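Local coordinates for sorting nexin-3 (PDB 1OCS), which binds phosphatidylinositol 3-phosphate and helps retrieve late Golgi membrane proteins from the prevacuolar compartment, at residues Asn34-Glu39 against Ile62-Asn67; Val104-Leu109 against Asn132-Ser137. All coordinates share one frame; numbering follows the deposited sequence.

Overall arrangement
The two contacts come in series along the chain: contact 1 closes before contact 2 opens. Their centres lie about 15 Å apart. Contact 1 pairs the first two strands, 36-46 and 57-66, of the three-stranded antiparallel sheet. Contact 2 joins the loop after helix 93-98 to helix 121-139. That helix links the two, because its other side packs on the sheet. Met-135 lies against Ile-38, and Gln-136 NE2 probably donates to Ile-38 O. Sheet, helix and loop thus form successive layers of the PX domain. Of the lipid-binding residues, Arg-81 ends strand 75-81, Lys-112 lies in the loop just past contact 2, and Arg-127 is on helix 121-139. This packing probably helps set them around the lipid.

Contact 1: Asn34-Glu39 against Ile62-Asn67; sequences NFLEIE and IICRTN
Phe-35 and Asn-67 both place CG between the backbone N and the carbonyl carbon (chi1 78° and 69°), and this brings ring and amide together at the open end of the strand pair. The amide of Asn-67 approaches the CD2-CE2 rim obliquely, with Asn-67 CG 3.4 Å from Phe-35 CD2, and the backbone N of Asn-67 lies over one face, toward the rim. Asn-67 OD1 accepts the backbone N of Phe-35 at 2.9 Å, the donor tilted from the carbonyl plane. The carbonyl oxygen of Phe-35 accepts Thr-66 OG1 at 2.7 Å, in the carbonyl plane. A weak bond from Asn-67 N reaches the same oxygen.

From here strand segments 36-39 and 62-66 run antiparallel, in the first hairpin of the PX-domain sheet. Glu-37 with Arg-65 and Glu-39 with Ile-63 are hydrogen-bonded pairs. Leu-36 with Thr-66 and Ile-38 with Cys-64 are non-hydrogen-bonded pairs. Arg-65 bends at chi2 and chi3 and grips the extended Glu-37 side-on. In this salt bridge Arg-65 NE donates to Glu-37 OE2 at 2.8 Å and Arg-65 NH1 to Glu-37 OE1 at 2.9 Å. OE1 uses its syn lone pair; OE2 is met on the syn side but 34° out of the carboxylate plane. Two bonds limit how far either group can turn.

The face bearing Leu-36, Ile-38, Cys-64 and Thr-66 is mainly apolar. Ile-38 CD1 meets Ile-62 CG2 at 3.5 Å, and Leu-36 CG lies 3.9 Å from Cys-64 SG. Helices 121-139 and 149-156 pack on this face, through Met-135, Ala-139 and Ile-155.

Contact 2: Val104-Leu109 against Asn132-Ser137; sequences VMVPHL and NTWMQS
One face of the Trp-134 indole is covered by Leu-109, while the backbone carbonyl of Pro-107 sits at its edge. Leu-109 CD2 stands over the six-membered ring of Trp-134, 3.7 Å from its centroid. This is a CH-pi contact. At the edge, Trp-134 NE1 donates to Pro-107 O at 3.0 Å. The N-H points straight at the oxygen (179°), which lies in the ring plane. The indole N-H nevertheless comes from above the carbonyl plane, 62° out of it, and so does not meet a lone pair. The same oxygen also accepts NE of Arg-89 from helix 82-89.

Trp-134 holds CG anti to its own backbone N (chi1 -171°), and this sends the indole from the helix toward the loop. Beside the bond, the ring of Pro-107 brings CB to 4.1 Å from Trp-134 CD1. His-108 O approaches Trp-134 CD1 obliquely at 3.2 Å. Val-106 CG1 touches Trp-134 CZ2, also obliquely, at 3.9 Å. One turn further along the helix, Ser-137 OG lies 4.1 Å from Pro-107 CG. With a phenylalanine in place of Trp-134, Pro-107 O would probably lose its indole donor and Leu-109 CD2 part of the flat surface beneath it.

Leu-109 also packs on Tyr-82, Phe-85 and Glu-86, so the loop is held between helices 82-89 and 121-139. The chain then leads on to Lys-112, whose side chain is about 4 Å from that of His-108. Lys-112 binds phosphatidylinositol 3-phosphate. Pro-107 opens the PxxP loop ahead of helix 121-139, a hallmark of PX domains, and the contact probably helps hold that loop beside the lipid site.

Contact 1: Asn34-Glu39 against Ile62-Asn67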
loop_
_atom_site.group_PDB
_atom_site.type_symbol
_atom_site.label_atom_id
_atom_site.label_comp_id
_atom_site.label_asym_id
_atom_site.label_seq_id
_atom_site.Cartn_x
_atom_site.Cartn_y
_atom_site.Cartn_z
ATOM N N ASN A 34 -16.041 14.164 1.421
ATOM C CA ASN A 34 -15.121 13.062 1.673
ATOM C C ASN A 34 -13.785 13.387 1.021
ATOM O O ASN A 34 -13.728 14.106 0.020
ATOM C CB ASN A 34 -15.648 11.764 1.057
ATOM C CG ASN A 34 -16.813 11.176 1.826
ATOM O OD1 ASN A 34 -17.580 10.382 1.286
ATOM N ND2 ASN A 34 -16.940 11.544 3.093
ATOM N N PHE A 35 -12.713 12.857 1.595
ATOM C CA PHE A 35 -11.386 13.061 1.043
ATOM C C PHE A 35 -10.472 11.966 1.557
ATOM O O PHE A 35 -10.710 11.384 2.619
ATOM C CB PHE A 35 -10.821 14.434 1.447
ATOM C CG PHE A 35 -10.292 14.490 2.862
ATOM C CD1 PHE A 35 -8.983 14.106 3.148
ATOM C CD2 PHE A 35 -11.109 14.909 3.909
ATOM C CE1 PHE A 35 -8.495 14.138 4.462
ATOM C CE2 PHE A 35 -10.632 14.944 5.221
ATOM C CZ PHE A 35 -9.324 14.558 5.498
ATOM N N LEU A 36 -9.439 11.677 0.781
ATOM C CA LEU A 36 -8.439 10.699 1.162
ATOM C C LEU A 36 -7.136 11.136 0.518
ATOM O O LEU A 36 -7.055 11.303 -0.701
ATOM C CB LEU A 36 -8.812 9.281 0.703
ATOM C CG LEU A 36 -7.809 8.208 1.173
ATOM C CD1 LEU A 36 -8.511 6.864 1.382
ATOM C CD2 LEU A 36 -6.678 8.082 0.151
ATOM N N GLU A 37 -6.132 11.353 1.354
ATOM C CA GLU A 37 -4.810 11.746 0.899
ATOM C C GLU A 37 -3.920 10.555 1.222
ATOM O O GLU A 37 -4.040 9.961 2.292
ATOM C CB GLU A 37 -4.312 12.966 1.684
ATOM C CG GLU A 37 -5.240 14.169 1.628
ATOM C CD GLU A 37 -5.016 15.127 2.782
ATOM O OE1 GLU A 37 -5.779 16.105 2.898
ATOM O OE2 GLU A 37 -4.076 14.898 3.577
ATOM N N ILE A 38 -3.037 10.188 0.307
ATOM C CA ILE A 38 -2.154 9.074 0.590
ATOM C C ILE A 38 -0.869 9.181 -0.195
ATOM O O ILE A 38 -0.845 9.656 -1.338
ATOM C CB ILE A 38 -2.833 7.715 0.296
ATOM C CG1 ILE A 38 -1.995 6.584 0.899
ATOM C CG2 ILE A 38 -3.008 7.521 -1.206
ATOM C CD1 ILE A 38 -2.775 5.288 1.097
ATOM N N GLU A 39 0.209 8.744 0.442
ATOM C CA GLU A 39 1.517 8.777 -0.172
ATOM C C GLU A 39 2.362 7.616 0.332
ATOM O O GLU A 39 2.230 7.186 1.479
ATOM C CB GLU A 39 2.208 10.106 0.158
ATOM C CG GLU A 39 3.637 10.212 -0.355
ATOM C CD GLU A 39 4.271 11.565 -0.060
ATOM O OE1 GLU A 39 5.456 11.759 -0.417
ATOM O OE2 GLU A 39 3.582 12.431 0.526
ATOM N N ILE A 62 3.531 4.242 4.438
ATOM C CA ILE A 62 2.314 4.715 3.810
ATOM C C ILE A 62 1.712 5.696 4.811
ATOM O O ILE A 62 1.498 5.356 5.975
ATOM C CB ILE A 62 1.290 3.586 3.565
ATOM C CG1 ILE A 62 1.876 2.524 2.627
ATOM C CG2 ILE A 62 0.022 4.175 2.938
ATOM C CD1 ILE A 62 0.904 1.403 2.298
ATOM N N ILE A 63 1.485 6.927 4.375
ATOM C CA ILE A 63 0.877 7.922 5.244
ATOM C C ILE A 63 -0.439 8.300 4.585
ATOM O O ILE A 63 -0.480 8.642 3.400
ATOM C CB ILE A 63 1.782 9.168 5.429
ATOM C CG1 ILE A 63 1.035 10.218 6.257
ATOM C CG2 ILE A 63 2.226 9.713 4.084
ATOM C CD1 ILE A 63 1.779 11.532 6.414
ATOM N N CYS A 64 -1.517 8.221 5.357
ATOM C CA CYS A 64 -2.850 8.507 4.852
ATOM C C CYS A 64 -3.668 9.368 5.811
ATOM O O CYS A 64 -3.587 9.208 7.030
ATOM C CB CYS A 64 -3.578 7.175 4.601
ATOM S SG CYS A 64 -5.303 7.284 4.028
ATOM N N ARG A 65 -4.437 10.294 5.247
ATOM C CA ARG A 65 -5.330 11.161 6.017
ATOM C C ARG A 65 -6.674 11.043 5.333
ATOM O O ARG A 65 -6.755 11.134 4.111
ATOM C CB ARG A 65 -4.900 12.626 5.966
ATOM C CG ARG A 65 -3.898 13.042 7.013
ATOM C CD ARG A 65 -4.219 14.466 7.480
ATOM N NE ARG A 65 -4.508 15.349 6.349
ATOM C CZ ARG A 65 -4.838 16.631 6.465
ATOM N NH1 ARG A 65 -5.087 17.355 5.377
ATOM N NH2 ARG A 65 -4.913 17.190 7.666
ATOM N N THR A 66 -7.735 10.855 6.103
ATOM C CA THR A 66 -9.041 10.718 5.484
ATOM C C THR A 66 -10.165 10.964 6.477
ATOM O O THR A 66 -9.935 10.986 7.688
ATOM C CB THR A 66 -9.203 9.291 4.890
ATOM O OG1 THR A 66 -10.419 9.209 4.140
ATOM C CG2 THR A 66 -9.251 8.252 6.010
ATOM N N ASN A 67 -11.371 11.173 5.953
ATOM C CA ASN A 67 -12.553 11.348 6.788
ATOM C C ASN A 67 -13.641 10.389 6.280
ATOM O O ASN A 67 -14.812 10.515 6.640
ATOM C CB ASN A 67 -13.050 12.801 6.747
ATOM C CG ASN A 67 -13.635 13.183 5.404
ATOM O OD1 ASN A 67 -13.437 12.489 4.404
ATOM N ND2 ASN A 67 -14.353 14.305 5.370
#

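Contact 2: Val104-Leu109 against Asn132-Ser137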
loop_
_atom_site.group_PDB
_atom_site.type_symbol
_atom_site.label_atom_id
_atom_site.label_comp_id
_atom_site.label_asym_id
_atom_site.label_seq_id
_atom_site.Cartn_x
_atom_site.Cartn_y
_atom_site.Cartn_z
ATOM N N VAL A 104 -14.716 -3.721 -12.387
ATOM C CA VAL A 104 -13.675 -2.880 -11.801
ATOM C C VAL A 104 -12.324 -3.564 -11.985
ATOM O O VAL A 104 -12.167 -4.742 -11.664
ATOM C CB VAL A 104 -13.905 -2.650 -10.298
ATOM C CG1 VAL A 104 -12.773 -1.811 -9.725
ATOM C CG2 VAL A 104 -15.237 -1.964 -10.076
ATOM N N MET A 105 -11.346 -2.830 -12.497
ATOM C CA MET A 105 -10.035 -3.413 -12.722
ATOM C C MET A 105 -8.918 -2.759 -11.923
ATOM O O MET A 105 -8.816 -1.538 -11.849
ATOM C CB MET A 105 -9.714 -3.379 -14.212
ATOM C CG MET A 105 -10.717 -4.167 -15.042
ATOM S SD MET A 105 -10.030 -4.682 -16.607
ATOM C CE MET A 105 -10.171 -3.157 -17.540
ATOM N N VAL A 106 -8.081 -3.592 -11.318
ATOM C CA VAL A 106 -6.971 -3.104 -10.517
ATOM C C VAL A 106 -5.698 -3.142 -11.344
ATOM O O VAL A 106 -5.341 -4.183 -11.902
ATOM C CB VAL A 106 -6.772 -3.970 -9.257
ATOM C CG1 VAL A 106 -5.595 -3.434 -8.434
ATOM C CG2 VAL A 106 -8.047 -3.987 -8.437
ATOM N N PRO A 107 -4.993 -2.006 -11.430
ATOM C CA PRO A 107 -3.746 -1.894 -12.193
ATOM C C PRO A 107 -2.669 -2.852 -11.704
ATOM O O PRO A 107 -2.675 -3.267 -10.543
ATOM C CB PRO A 107 -3.319 -0.442 -11.962
ATOM C CG PRO A 107 -4.598 0.260 -11.686
ATOM C CD PRO A 107 -5.349 -0.716 -10.819
ATOM N N HIS A 108 -1.743 -3.188 -12.596
ATOM C CA HIS A 108 -0.615 -4.051 -12.257
ATOM C C HIS A 108 0.205 -3.323 -11.198
ATOM O O HIS A 108 0.274 -2.093 -11.209
ATOM C CB HIS A 108 0.300 -4.253 -13.473
ATOM C CG HIS A 108 -0.224 -5.216 -14.492
ATOM N ND1 HIS A 108 0.327 -5.331 -15.751
ATOM C CD2 HIS A 108 -1.211 -6.138 -14.429
ATOM C CE1 HIS A 108 -0.298 -6.284 -16.418
ATOM N NE2 HIS A 108 -1.236 -6.790 -15.640
ATOM N N LEU A 109 0.828 -4.073 -10.291
ATOM C CA LEU A 109 1.688 -3.466 -9.281
ATOM C C LEU A 109 2.970 -3.151 -10.038
ATOM O O LEU A 109 3.482 -3.999 -10.755
ATOM C CB LEU A 109 2.030 -4.456 -8.169
ATOM C CG LEU A 109 1.584 -4.232 -6.723
ATOM C CD1 LEU A 109 2.467 -5.113 -5.841
ATOM C CD2 LEU A 109 1.712 -2.771 -6.301
ATOM N N ASN A 132 3.802 4.612 -4.947
ATOM C CA ASN A 132 3.096 5.836 -4.580
ATOM C C ASN A 132 1.969 6.081 -5.583
ATOM O O ASN A 132 0.819 6.285 -5.208
ATOM C CB ASN A 132 4.057 7.032 -4.574
ATOM C CG ASN A 132 3.371 8.329 -4.167
ATOM O OD1 ASN A 132 2.929 8.479 -3.027
ATOM N ND2 ASN A 132 3.268 9.269 -5.107
ATOM N N THR A 133 2.308 6.045 -6.867
ATOM C CA THR A 133 1.328 6.256 -7.927
ATOM C C THR A 133 0.225 5.197 -7.881
ATOM O O THR A 133 -0.960 5.516 -8.007
ATOM C CB THR A 133 2.007 6.221 -9.314
ATOM O OG1 THR A 133 2.927 7.314 -9.415
ATOM C CG2 THR A 133 0.976 6.333 -10.428
ATOM N N TRP A 134 0.622 3.942 -7.693
ATOM C CA TRP A 134 -0.322 2.829 -7.631
ATOM C C TRP A 134 -1.301 3.001 -6.467
ATOM O O TRP A 134 -2.512 2.850 -6.630
ATOM C CB TRP A 134 0.439 1.511 -7.454
ATOM C CG TRP A 134 -0.413 0.276 -7.597
ATOM C CD1 TRP A 134 -0.788 -0.329 -8.761
ATOM C CD2 TRP A 134 -0.985 -0.503 -6.538
ATOM N NE1 TRP A 134 -1.553 -1.439 -8.494
ATOM C CE2 TRP A 134 -1.690 -1.571 -7.137
ATOM C CE3 TRP A 134 -0.969 -0.404 -5.136
ATOM C CZ2 TRP A 134 -2.375 -2.538 -6.388
ATOM C CZ3 TRP A 134 -1.650 -1.365 -4.390
ATOM C CH2 TRP A 134 -2.343 -2.421 -5.021
ATOM N N MET A 135 -0.765 3.320 -5.293
ATOM C CA MET A 135 -1.588 3.486 -4.101
ATOM C C MET A 135 -2.592 4.628 -4.234
ATOM O O MET A 135 -3.740 4.494 -3.814
ATOM C CB MET A 135 -0.692 3.711 -2.880
ATOM C CG MET A 135 -1.303 3.278 -1.563
ATOM S SD MET A 135 -1.835 1.541 -1.564
ATOM C CE MET A 135 -3.387 1.693 -0.724
ATOM N N GLN A 136 -2.171 5.749 -4.820
ATOM C CA GLN A 136 -3.074 6.886 -4.986
ATOM C C GLN A 136 -4.177 6.532 -5.976
ATOM O O GLN A 136 -5.317 6.981 -5.844
ATOM C CB GLN A 136 -2.305 8.121 -5.471
ATOM C CG GLN A 136 -1.191 8.550 -4.516
ATOM C CD GLN A 136 -0.531 9.855 -4.913
ATOM O OE1 GLN A 136 -0.580 10.265 -6.073
ATOM N NE2 GLN A 136 0.106 10.509 -3.950
ATOM N N SER A 137 -3.834 5.708 -6.960
ATOM C CA SER A 137 -4.789 5.272 -7.968
ATOM C C SER A 137 -5.821 4.324 -7.352
ATOM O O SER A 137 -7.028 4.460 -7.570
ATOM C CB SER A 137 -4.043 4.572 -9.106
ATOM O OG SER A 137 -4.942 4.053 -10.059
#